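Local coordinates for BILBO1_N domain-containing protein (Trypanosoma brucei equiperdum, PDB 7A1I) that is of unknown function but contains a BILBO1-type N-terminal domain of the ubiquitin clan, forming the N-terminal part of a longer trypanosome protein, at residues 11-15 with 16-20; 42-45 with 46-50. All coordinates share one frame; numbering follows the deposited sequence.

Interaction 1 of 2, residues 11-15 with 16-20; sequences ATDCD and GEKVN
Thr-12 and Val-19 face each other as an antiparallel hydrogen-bonded pair in a beta hairpin that closes through a type I' turn from Cys-14 to Glu-17. Both backbone bonds of this pair form: Val-19 N reaches Thr-12 O at 2.9 Å, almost straight at 176°, and Thr-12 N returns to Val-19 O. Nearer the turn, Cys-14 N donates a hydrogen bond to Glu-17 O at 2.8 Å, whereas Glu-17 N meets Cys-14 O from well above the carbonyl plane. Gly-16 takes a positive phi of 98° at the third position of the turn, a conformation glycine adopts easily.

Charge joins the strands through Asp-13. Its CG lies trans to the backbone N (chi1 -175°), which carries the carboxylate toward the turn and Lys-18. OD2 takes the Gly-16 N-H at 3.2 Å on its syn side but well out of the carboxylate plane, and OD1 takes Lys-18 NZ at 3.0 Å on its anti side in a salt bridge. Together the two bonds probably limit the carboxylate's rotation, while Lys-18 NZ also binds Asp-95 and the carbonyl of Ile-96.

The apolar contact is Cys-14 CB against Val-19 CG2, 3.8 Å apart, on the face shared with Thr-12. That face lies under helix 32-50, and strand 84-89 runs parallel to strand 6-14 along its other edge.

Interaction 2 of 2, residues 42-45 with 46-50; sequences AFNN and YFRLK
Four successive i-to-i+4 bonds carry the backbone from residues 42-45 to 46-49, from Tyr-46 N to Ala-42 O (2.9 Å) through to Leu-49 N to Asn-45 O. This is regular alpha-helix, the C-terminal part of helix 32-50, which packs on the sheet of the ubiquitin-like fold.

Asn-44 and Arg-48, one turn apart, lie side by side and point the same way, their amide and guanidinium planes turned 65° against each other. OD1 of Asn-44 comes within 3.3 Å of Arg-48 NH2, but the angle is too poor for a hydrogen bond; OD1 instead accepts from Phe-56 N, and Arg-48 NH1 binds the carbonyl of Arg-54. Arg-48 bends at chi2 (-63°), laying its guanidinium so that Asn-44 O sits over one face, toward the rim.

The aromatic residues take the side facing the sheet. Phe-43 CD2 approaches Tyr-46 CB at 4.5 Å, and Phe-47 CB, CG and CD1 each lie 3.5 Å from Phe-43 O. The first part of the Lys-50 side chain leans over Tyr-46, with CG 3.7 Å above one face of its ring, offset toward the rim.

Overall arrangement
Interactions 1 and 2 are two layers of one small core, their centres 11 Å apart: the hairpin provides the sheet surface and the helix that follows it in the chain is laid across it. Three side-chain pairs join them: Thr-12 CG2 meets Phe-43 CZ at 3.6 Å, Cys-14 SG meets Phe-47 CE1 at 3.6 Å, and Val-19 CG2 meets Tyr-46 CE1 at 3.5 Å. At the last pair a hexane-1,6-diol, probably from the crystallisation liquor, lies about 3 Å from both side chains and may mark a pocket. The arrangement illustrates how a hairpin and the helix after it are packed in ubiquitin-like domains.

Interaction 1 of 2, residues 11-15 with 16-20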
# COMPACT_ATOMS: atom_id res chain seq x y z
N ALA A 11 1.72 1.40 -0.30
CA ALA A 11 2.31 2.40 0.60
C ALA A 11 1.22 2.94 1.52
O ALA A 11 0.02 2.76 1.27
CB ALA A 11 2.99 3.54 -0.17
N THR A 12 1.66 3.52 2.64
CA THR A 12 0.74 4.11 3.62
C THR A 12 1.54 5.07 4.50
O THR A 12 2.76 5.12 4.44
CB THR A 12 0.03 3.02 4.45
OG1 THR A 12 -1.13 3.57 5.11
CG2 THR A 12 0.96 2.38 5.47
N ASP A 13 0.82 5.82 5.33
CA ASP A 13 1.43 6.80 6.22
C ASP A 13 1.75 6.20 7.58
O ASP A 13 0.93 5.52 8.19
CB ASP A 13 0.49 8.00 6.39
CG ASP A 13 1.11 9.13 7.20
OD1 ASP A 13 1.69 10.05 6.59
OD2 ASP A 13 0.99 9.10 8.45
N CYS A 14 2.95 6.48 8.08
CA CYS A 14 3.38 6.04 9.41
C CYS A 14 3.99 7.26 10.11
O CYS A 14 5.12 7.67 9.81
CB CYS A 14 4.36 4.88 9.32
SG CYS A 14 4.82 4.22 10.94
N ASP A 15 3.18 7.85 10.99
CA ASP A 15 3.56 9.00 11.81
C ASP A 15 4.15 10.12 10.98
O ASP A 15 5.12 10.78 11.36
CB ASP A 15 4.52 8.56 12.92
CG ASP A 15 3.80 7.97 14.11
OD1 ASP A 15 2.55 7.86 14.04
OD2 ASP A 15 4.46 7.60 15.10
N GLY A 16 3.54 10.37 9.82
CA GLY A 16 3.92 11.44 8.93
C GLY A 16 4.82 11.04 7.78
O GLY A 16 4.88 11.76 6.78
N GLU A 17 5.52 9.91 7.89
CA GLU A 17 6.42 9.43 6.85
C GLU A 17 5.73 8.36 6.00
O GLU A 17 4.91 7.60 6.49
CB GLU A 17 7.70 8.86 7.46
CG GLU A 17 8.52 9.89 8.25
CD GLU A 17 9.74 9.26 8.91
OE1 GLU A 17 10.45 8.49 8.23
OE2 GLU A 17 9.96 9.52 10.11
N LYS A 18 6.05 8.31 4.72
CA LYS A 18 5.45 7.29 3.86
C LYS A 18 6.29 6.01 3.88
O LYS A 18 7.52 6.08 3.79
CB LYS A 18 5.27 7.79 2.43
CG LYS A 18 4.59 9.15 2.34
CD LYS A 18 3.23 9.16 3.01
CE LYS A 18 2.70 10.59 3.11
NZ LYS A 18 1.33 10.67 3.70
N VAL A 19 5.63 4.87 4.05
CA VAL A 19 6.28 3.56 4.06
C VAL A 19 5.73 2.75 2.89
O VAL A 19 4.51 2.68 2.70
CB VAL A 19 6.04 2.79 5.37
CG1 VAL A 19 6.71 1.41 5.31
CG2 VAL A 19 6.55 3.56 6.54
N ASN A 20 6.63 2.15 2.11
CA ASN A 20 6.28 1.44 0.89
C ASN A 20 6.81 0.01 0.98
O ASN A 20 7.96 -0.20 1.36
CB ASN A 20 6.90 2.17 -0.32
CG ASN A 20 6.24 1.79 -1.63
OD1 ASN A 20 5.17 1.21 -1.66
ND2 ASN A 20 6.90 2.12 -2.74

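Interaction 2 of 2, residues 42-45 with 46-50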
# COMPACT_ATOMS: atom_id res chain seq x y z
N ALA A 42 0.99 -6.98 7.16
CA ALA A 42 2.35 -6.48 7.05
C ALA A 42 2.52 -5.15 7.76
O ALA A 42 3.53 -4.93 8.44
CB ALA A 42 2.76 -6.34 5.58
N PHE A 43 1.56 -4.24 7.61
CA PHE A 43 1.71 -2.94 8.24
C PHE A 43 1.42 -2.99 9.73
O PHE A 43 2.01 -2.22 10.50
CB PHE A 43 0.82 -1.90 7.57
CG PHE A 43 1.36 -1.41 6.26
CD1 PHE A 43 0.56 -1.45 5.12
CD2 PHE A 43 2.65 -0.94 6.16
CE1 PHE A 43 1.05 -1.01 3.90
CE2 PHE A 43 3.15 -0.49 4.95
CZ PHE A 43 2.35 -0.54 3.81
N ASN A 44 0.55 -3.89 10.19
CA ASN A 44 0.44 -4.06 11.63
C ASN A 44 1.76 -4.55 12.22
O ASN A 44 2.20 -4.06 13.27
CB ASN A 44 -0.71 -5.00 11.97
CG ASN A 44 -2.02 -4.26 12.15
OD1 ASN A 44 -2.20 -3.56 13.13
ND2 ASN A 44 -2.94 -4.44 11.20
N ASN A 45 2.42 -5.51 11.56
CA ASN A 45 3.73 -5.94 12.05
C ASN A 45 4.77 -4.83 11.95
O ASN A 45 5.65 -4.70 12.81
CB ASN A 45 4.21 -7.18 11.29
CG ASN A 45 3.55 -8.45 11.79
OD1 ASN A 45 3.18 -8.54 12.96
ND2 ASN A 45 3.39 -9.42 10.90
N TYR A 46 4.70 -4.02 10.89
CA TYR A 46 5.62 -2.89 10.78
C TYR A 46 5.42 -1.90 11.93
O TYR A 46 6.38 -1.57 12.64
CB TYR A 46 5.43 -2.20 9.42
CG TYR A 46 6.42 -1.08 9.20
CD1 TYR A 46 6.05 0.25 9.41
CD2 TYR A 46 7.71 -1.34 8.78
CE1 TYR A 46 6.97 1.29 9.22
CE2 TYR A 46 8.63 -0.30 8.58
CZ TYR A 46 8.24 1.01 8.78
OH TYR A 46 9.14 2.03 8.58
N PHE A 47 4.18 -1.51 12.19
CA PHE A 47 3.87 -0.64 13.33
C PHE A 47 4.41 -1.22 14.63
O PHE A 47 4.96 -0.48 15.46
CB PHE A 47 2.35 -0.42 13.46
CG PHE A 47 1.78 0.65 12.56
CD1 PHE A 47 2.47 1.09 11.43
CD2 PHE A 47 0.55 1.24 12.87
CE1 PHE A 47 1.92 2.08 10.61
CE2 PHE A 47 -0.00 2.22 12.05
CZ PHE A 47 0.68 2.64 10.92
N ARG A 48 4.24 -2.54 14.83
CA ARG A 48 4.77 -3.15 16.06
C ARG A 48 6.28 -3.06 16.10
O ARG A 48 6.87 -2.86 17.17
CB ARG A 48 4.35 -4.62 16.18
CG ARG A 48 2.86 -4.88 16.15
CD ARG A 48 2.11 -4.23 17.30
NE ARG A 48 0.69 -4.17 16.96
CZ ARG A 48 0.06 -3.07 16.57
NH1 ARG A 48 0.71 -1.91 16.51
NH2 ARG A 48 -1.23 -3.13 16.25
N LEU A 49 6.93 -3.23 14.95
CA LEU A 49 8.39 -3.15 14.89
C LEU A 49 8.88 -1.75 15.24
O LEU A 49 9.93 -1.60 15.89
CB LEU A 49 8.85 -3.55 13.49
CG LEU A 49 10.36 -3.57 13.22
CD1 LEU A 49 11.03 -4.70 13.98
CD2 LEU A 49 10.60 -3.71 11.72
N LYS A 50 8.15 -0.72 14.84
CA LYS A 50 8.54 0.67 15.09
C LYS A 50 8.11 1.18 16.46
O LYS A 50 8.45 2.30 16.82
CB LYS A 50 7.95 1.57 13.99
CG LYS A 50 8.50 1.27 12.61
CD LYS A 50 10.03 1.37 12.64
CE LYS A 50 10.69 0.33 11.73
NZ LYS A 50 12.17 0.48 11.69